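Local coordinates for protein dual function macrocyclase-peptidase POPB (Galerina marginata, PDB 5N4B) that cleaves peptides after proline and macrocyclises a trimmed 25-residue precursor in the biosynthesis of the toxic amanitins, at residues G167-I172 against Q218-R223; W200-T205 against L697-G702. The protein carries 1 engineered substitution. All blocks are in the same frame, centred on the assembly; numbering follows the deposited sequence.

Contact 1: residues G167-I172 against Q218-R223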
loop_
_atom_site.group_PDB
_atom_site.type_symbol
_atom_site.label_atom_id
_atom_site.label_comp_id
_atom_site.label_asym_id
_atom_site.label_seq_id
_atom_site.Cartn_x
_atom_site.Cartn_y
_atom_site.Cartn_z
ATOM N N GLY A 167 3.297 9.174 17.282
ATOM C CA GLY A 167 4.650 9.334 16.757
ATOM C C GLY A 167 4.732 9.421 15.243
ATOM O O GLY A 167 3.903 8.852 14.534
ATOM N N ASP A 168 5.741 10.139 14.748
ATOM C CA ASP A 168 5.939 10.324 13.311
ATOM C C ASP A 168 7.103 9.511 12.730
ATOM O O ASP A 168 7.309 9.547 11.513
ATOM C CB ASP A 168 6.187 11.805 13.014
ATOM C CG ASP A 168 4.921 12.608 12.897
ATOM O OD1 ASP A 168 3.850 12.053 12.589
ATOM O OD2 ASP A 168 5.027 13.807 13.242
ATOM N N TYR A 169 7.872 8.813 13.560
ATOM C CA TYR A 169 8.993 7.974 13.170
ATOM C C TYR A 169 8.898 6.649 13.924
ATOM O O TYR A 169 8.169 6.513 14.904
ATOM C CB TYR A 169 10.362 8.639 13.508
ATOM C CG TYR A 169 10.501 9.992 12.825
ATOM C CD1 TYR A 169 11.026 10.109 11.554
ATOM C CD2 TYR A 169 10.055 11.125 13.448
ATOM C CE1 TYR A 169 11.094 11.340 10.910
ATOM C CE2 TYR A 169 10.166 12.382 12.830
ATOM C CZ TYR A 169 10.659 12.458 11.553
ATOM O OH TYR A 169 10.721 13.709 10.937
ATOM N N SER A 170 9.658 5.679 13.483
ATOM C CA SER A 170 9.778 4.404 14.167
ATOM C C SER A 170 11.145 4.264 14.814
ATOM O O SER A 170 12.091 4.994 14.507
ATOM C CB SER A 170 9.583 3.228 13.207
ATOM O OG SER A 170 8.312 3.315 12.574
ATOM N N THR A 171 11.253 3.321 15.737
ATOM C CA THR A 171 12.483 3.000 16.452
ATOM C C THR A 171 12.785 1.532 16.227
ATOM O O THR A 171 11.900 0.671 16.363
ATOM C CB THR A 171 12.351 3.297 17.957
ATOM O OG1 THR A 171 11.977 4.680 18.096
ATOM C CG2 THR A 171 13.608 2.992 18.675
ATOM N N ILE A 172 14.020 1.239 15.846
ATOM C CA ILE A 172 14.441 -0.135 15.583
ATOM C C ILE A 172 15.134 -0.652 16.822
ATOM O O ILE A 172 16.052 -0.011 17.370
ATOM C CB ILE A 172 15.362 -0.247 14.366
ATOM C CG1 ILE A 172 14.693 0.332 13.117
ATOM C CG2 ILE A 172 15.709 -1.714 14.163
ATOM C CD1 ILE A 172 15.693 0.460 11.942
ATOM N N GLN A 218 17.333 4.009 6.894
ATOM C CA GLN A 218 17.208 5.437 6.642
ATOM C C GLN A 218 16.679 6.134 7.885
ATOM O O GLN A 218 15.686 5.706 8.487
ATOM C CB GLN A 218 16.296 5.715 5.470
ATOM C CG GLN A 218 16.145 7.224 5.220
ATOM C CD GLN A 218 15.482 7.467 3.908
ATOM O OE1 GLN A 218 16.125 7.892 2.961
ATOM N NE2 GLN A 218 14.201 7.131 3.800
ATOM N N ARG A 219 17.321 7.216 8.257
ATOM C CA ARG A 219 16.789 8.009 9.343
ATOM C C ARG A 219 16.828 9.497 9.031
ATOM O O ARG A 219 17.410 9.958 8.050
ATOM C CB ARG A 219 17.489 7.760 10.647
ATOM C CG ARG A 219 18.946 8.080 10.497
ATOM C CD ARG A 219 19.558 8.446 11.796
ATOM N NE ARG A 219 19.013 9.668 12.387
ATOM C CZ ARG A 219 19.461 10.164 13.522
ATOM N NH1 ARG A 219 20.446 9.541 14.170
ATOM N NH2 ARG A 219 18.914 11.266 13.984
ATOM N N TYR A 220 16.158 10.222 9.864
ATOM C CA TYR A 220 15.987 11.654 9.744
ATOM C C TYR A 220 16.626 12.386 10.906
ATOM O O TYR A 220 16.956 11.760 11.917
ATOM C CB TYR A 220 14.510 11.974 9.636
ATOM C CG TYR A 220 13.992 11.605 8.271
ATOM C CD1 TYR A 220 14.038 12.526 7.225
ATOM C CD2 TYR A 220 13.555 10.321 7.987
ATOM C CE1 TYR A 220 13.582 12.211 5.962
ATOM C CE2 TYR A 220 13.117 10.004 6.710
ATOM C CZ TYR A 220 13.139 10.951 5.722
ATOM O OH TYR A 220 12.692 10.583 4.446
ATOM N N PRO A 221 16.808 13.702 10.810
ATOM C CA PRO A 221 17.385 14.432 11.932
ATOM C C PRO A 221 16.502 14.321 13.151
ATOM O O PRO A 221 15.267 14.321 13.039
ATOM C CB PRO A 221 17.452 15.871 11.420
ATOM C CG PRO A 221 17.560 15.716 9.902
ATOM C CD PRO A 221 16.684 14.529 9.598
ATOM N N ALA A 222 17.155 14.230 14.315
ATOM C CA ALA A 222 16.413 14.251 15.570
ATOM C C ALA A 222 15.763 15.612 15.705
ATOM O O ALA A 222 16.313 16.616 15.256
ATOM C CB ALA A 222 17.361 13.996 16.748
ATOM N N ARG A 223 14.556 15.626 16.252
ATOM C CA ARG A 223 13.827 16.864 16.445
ATOM C C ARG A 223 13.287 16.861 17.865
ATOM O O ARG A 223 12.645 15.892 18.289
ATOM C CB ARG A 223 12.697 16.982 15.398
ATOM C CG ARG A 223 13.256 17.100 13.949
ATOM C CD ARG A 223 12.167 17.241 12.879
ATOM N NE ARG A 223 12.657 17.217 11.489
ATOM C CZ ARG A 223 12.824 16.117 10.743
ATOM N NH1 ARG A 223 12.578 14.919 11.262
ATOM N NH2 ARG A 223 13.245 16.213 9.468
#

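Contact 2: residues W200-T205 against L697-G702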
loop_
_atom_site.group_PDB
_atom_site.type_symbol
_atom_site.label_atom_id
_atom_site.label_comp_id
_atom_site.label_asym_id
_atom_site.label_seq_id
_atom_site.Cartn_x
_atom_site.Cartn_y
_atom_site.Cartn_z
ATOM N N TRP A 200 14.405 7.449 14.819
ATOM C CA TRP A 200 14.235 8.364 13.693
ATOM C C TRP A 200 14.173 7.656 12.351
ATOM O O TRP A 200 14.409 8.239 11.309
ATOM C CB TRP A 200 15.304 9.490 13.695
ATOM C CG TRP A 200 15.364 10.164 15.038
ATOM C CD1 TRP A 200 16.363 10.063 15.959
ATOM C CD2 TRP A 200 14.373 10.992 15.611
ATOM N NE1 TRP A 200 16.045 10.774 17.073
ATOM C CE2 TRP A 200 14.821 11.349 16.898
ATOM C CE3 TRP A 200 13.139 11.474 15.168
ATOM C CZ2 TRP A 200 14.095 12.204 17.734
ATOM C CZ3 TRP A 200 12.407 12.283 16.011
ATOM C CH2 TRP A 200 12.900 12.647 17.284
ATOM N N PHE A 201 13.792 6.376 12.371
ATOM C CA PHE A 201 13.745 5.530 11.192
ATOM C C PHE A 201 12.446 5.759 10.431
ATOM O O PHE A 201 11.343 5.743 11.012
ATOM C CB PHE A 201 13.835 4.067 11.652
ATOM C CG PHE A 201 13.511 3.023 10.591
ATOM C CD1 PHE A 201 14.205 2.977 9.424
ATOM C CD2 PHE A 201 12.542 2.066 10.809
ATOM C CE1 PHE A 201 13.899 2.015 8.446
ATOM C CE2 PHE A 201 12.260 1.093 9.868
ATOM C CZ PHE A 201 12.947 1.058 8.702
ATOM N N LYS A 202 12.552 5.926 9.115
ATOM C CA LYS A 202 11.375 6.111 8.294
ATOM C C LYS A 202 11.728 5.954 6.822
ATOM O O LYS A 202 12.814 6.346 6.395
ATOM C CB LYS A 202 10.796 7.523 8.517
ATOM C CG LYS A 202 9.338 7.743 8.156
ATOM C CD LYS A 202 8.898 9.154 8.525
ATOM C CE LYS A 202 7.426 9.286 8.412
ATOM N NZ LYS A 202 6.953 10.614 8.962
ATOM N N PHE A 203 10.789 5.389 6.057
ATOM C CA PHE A 203 10.799 5.370 4.583
ATOM C C PHE A 203 11.925 4.548 3.967
ATOM O O PHE A 203 12.351 4.827 2.839
ATOM C CB PHE A 203 10.758 6.783 3.975
ATOM C CG PHE A 203 9.518 7.584 4.305
ATOM C CD1 PHE A 203 8.274 7.008 4.267
ATOM C CD2 PHE A 203 9.615 8.922 4.630
ATOM C CE1 PHE A 203 7.147 7.782 4.549
ATOM C CE2 PHE A 203 8.483 9.693 4.893
ATOM C CZ PHE A 203 7.255 9.084 4.866
ATOM N N SER A 204 12.410 3.519 4.637
ATOM C CA SER A 204 13.261 2.533 3.976
ATOM C C SER A 204 13.010 1.163 4.586
ATOM O O SER A 204 12.271 1.019 5.551
ATOM C CB SER A 204 14.765 2.888 4.041
ATOM O OG SER A 204 15.388 2.485 5.278
ATOM N N THR A 205 13.623 0.168 3.963
ATOM C CA THR A 205 13.721 -1.177 4.513
ATOM C C THR A 205 14.875 -1.239 5.528
ATOM O O THR A 205 15.669 -0.302 5.655
ATOM C CB THR A 205 13.964 -2.169 3.356
ATOM O OG1 THR A 205 15.026 -1.693 2.531
ATOM C CG2 THR A 205 12.693 -2.316 2.518
ATOM N N LEU A 697 -2.875 7.693 15.141
ATOM C CA LEU A 697 -2.050 6.539 14.819
ATOM C C LEU A 697 -0.612 6.980 14.592
ATOM O O LEU A 697 -0.351 7.976 13.896
ATOM C CB LEU A 697 -2.605 5.898 13.554
ATOM C CG LEU A 697 -3.973 5.217 13.676
ATOM C CD1 LEU A 697 -4.410 4.783 12.279
ATOM C CD2 LEU A 697 -3.943 4.050 14.668
ATOM N N GLY A 698 0.317 6.242 15.155
ATOM C CA GLY A 698 1.715 6.445 14.823
ATOM C C GLY A 698 1.976 6.018 13.397
ATOM O O GLY A 698 1.225 5.286 12.766
ATOM N N HIS A 699 3.066 6.525 12.859
ATOM C CA HIS A 699 3.453 6.151 11.509
ATOM C C HIS A 699 3.478 4.641 11.309
ATOM O O HIS A 699 4.161 3.903 12.042
ATOM C CB HIS A 699 4.827 6.740 11.185
ATOM C CG HIS A 699 5.221 6.493 9.774
ATOM N ND1 HIS A 699 6.311 5.743 9.414
ATOM C CD2 HIS A 699 4.632 6.893 8.625
ATOM C CE1 HIS A 699 6.373 5.677 8.098
ATOM N NE2 HIS A 699 5.351 6.339 7.593
ATOM N N GLY A 700 2.770 4.206 10.287
ATOM C CA GLY A 700 2.752 2.797 9.933
ATOM C C GLY A 700 1.772 1.952 10.694
ATOM O O GLY A 700 1.594 0.773 10.343
ATOM N N MET A 701 1.087 2.518 11.674
ATOM C CA MET A 701 0.241 1.733 12.549
ATOM C C MET A 701 -1.139 1.593 11.946
ATOM O O MET A 701 -1.657 2.505 11.284
ATOM C CB MET A 701 0.113 2.419 13.912
ATOM C CG MET A 701 1.403 2.413 14.683
ATOM S SD MET A 701 1.279 3.172 16.309
ATOM C CE MET A 701 0.253 2.003 17.206
ATOM N N GLY A 702 -1.749 0.473 12.254
ATOM C CA GLY A 702 -3.135 0.230 11.943
ATOM C C GLY A 702 -4.038 0.353 13.164
ATOM O O GLY A 702 -3.605 0.475 14.297
HETATM O O HOH W 1 8.884 4.504 10.424
#

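Contact 1: residues G167-I172 against Q218-R223
Tyr169 and Tyr220 set their rings by the same torsional choice: each CG stands anti to the carbonyl carbon and beside the backbone N, with chi1 at -58° in Tyr169 and -74° in Tyr220. The ring of Tyr169 is thereby carried toward the other segment, and its CE1 comes to rest 3.7 Å from CB of Tyr220. CE1 of Tyr169 also lies 3.9 Å from CG of Tyr220, at the root of the second ring. The two side chains cross at about a right angle, so they share one ring corner rather than a broad surface. A tyrosine suits position 169 because its long flat ring can span this distance and still keep a hydroxyl at the far end.

The modelled approach of Tyr169 OH and Arg223 NH1 is implausibly close, so their relation is doubtful and nothing is built on it. Behind Tyr220, Arg219 turns back on its own segment and grips the carbonyl oxygen side-on with two nitrogens. Arg219 NE lies 3.0 Å and Arg219 NH2 2.9 Å from Tyr220 O, which sits in the guanidinium plane; both donors approach from the same face of the carbonyl. This double grip ties down the backbone where strand 214-219 runs out into a loop.

Within the seven-bladed propeller, Tyr169 leads into strand 170-176 of one blade and Tyr220 follows strand 214-219 of the next. Trp200, from the edge strand 198-201, meets the Tyr169 ring edge-to-face, and Lys202 forms a cation-pi contact with it. The chemistry between the blades here is therefore carbon on carbon, CE1 of Tyr169 against CB of Tyr220, with no hydrogen bond joining the two segments; the phenol oxygen has its polar link in a weak hydrogen bond to Asp232.

Contact 2: residues W200-T205 against L697-G702
Lys202 sets CE over one face of the imidazole of His699, the histidine of the charge relay system, and this is the close-fitting half of the contact. Its CE stands 3.6 Å from the ring centroid, only 5° off the normal, a clear CH-pi interaction. CG of Lys202 meets CE1 of His699 at 3.6 Å. The chain can follow the ring because it is extended beyond CG, itself anti to the backbone N (chi1 -159°). A lysine fits here since its chain supplies carbon against the ring while NZ goes on to Asp232, in a salt bridge, and to the carbonyl oxygen of Asp168. CG of Lys202 also lies over the centre of the Phe203 ring, filling the corner between the two aromatic groups.

The other half is looser. Phe203, an exposed residue, brings its CE1 within 3.8 Å of His699 NE2. The two rings meet obliquely. At the imidazole edge a water bridges the segments: it donates to Phe201 O at 2.8 Å and is hydrogen-bonded to His699 ND1 at 3.0 Å, the direction of this second bond being undecided. About 8 Å lies between the side chains of His699 and catalytic Asp662, a separation that suggests the pair is not directly hydrogen-bonded here, in a protein whose Ala578 is an engineered replacement at the nucleophile position.

His699 projects from a type II turn, Gly698 to Met701, where Gly700 adopts the positive phi that suits glycine. This turn belongs to the loop between strand 688-693 and helix 705-722 of the alpha/beta-hydrolase domain, and it abuts the propeller where Trp200 and Phe201 form a G1 bulge opposite Ser170, on strand 198-201.

How the contacts relate
Both contacts are partly buried and involve the same propeller blade, whose strands 170-176 and 198-201 are neighbours, but they lead in different directions. Contact 1 joins that blade to the next within the propeller and rests on a carbon contact between tyrosines. Contact 2 crosses to the hydrolase domain, lies nearer the centre of the chain, and combines CH-pi packing with a bridging water and an exposed phenylalanine. Their segments alternate along the chain and interlock: Gly167 O lies 3.0 Å from His699 N, a probable hydrogen bond, and Lys202 connects the tyrosine of contact 1 with the catalytic histidine of contact 2.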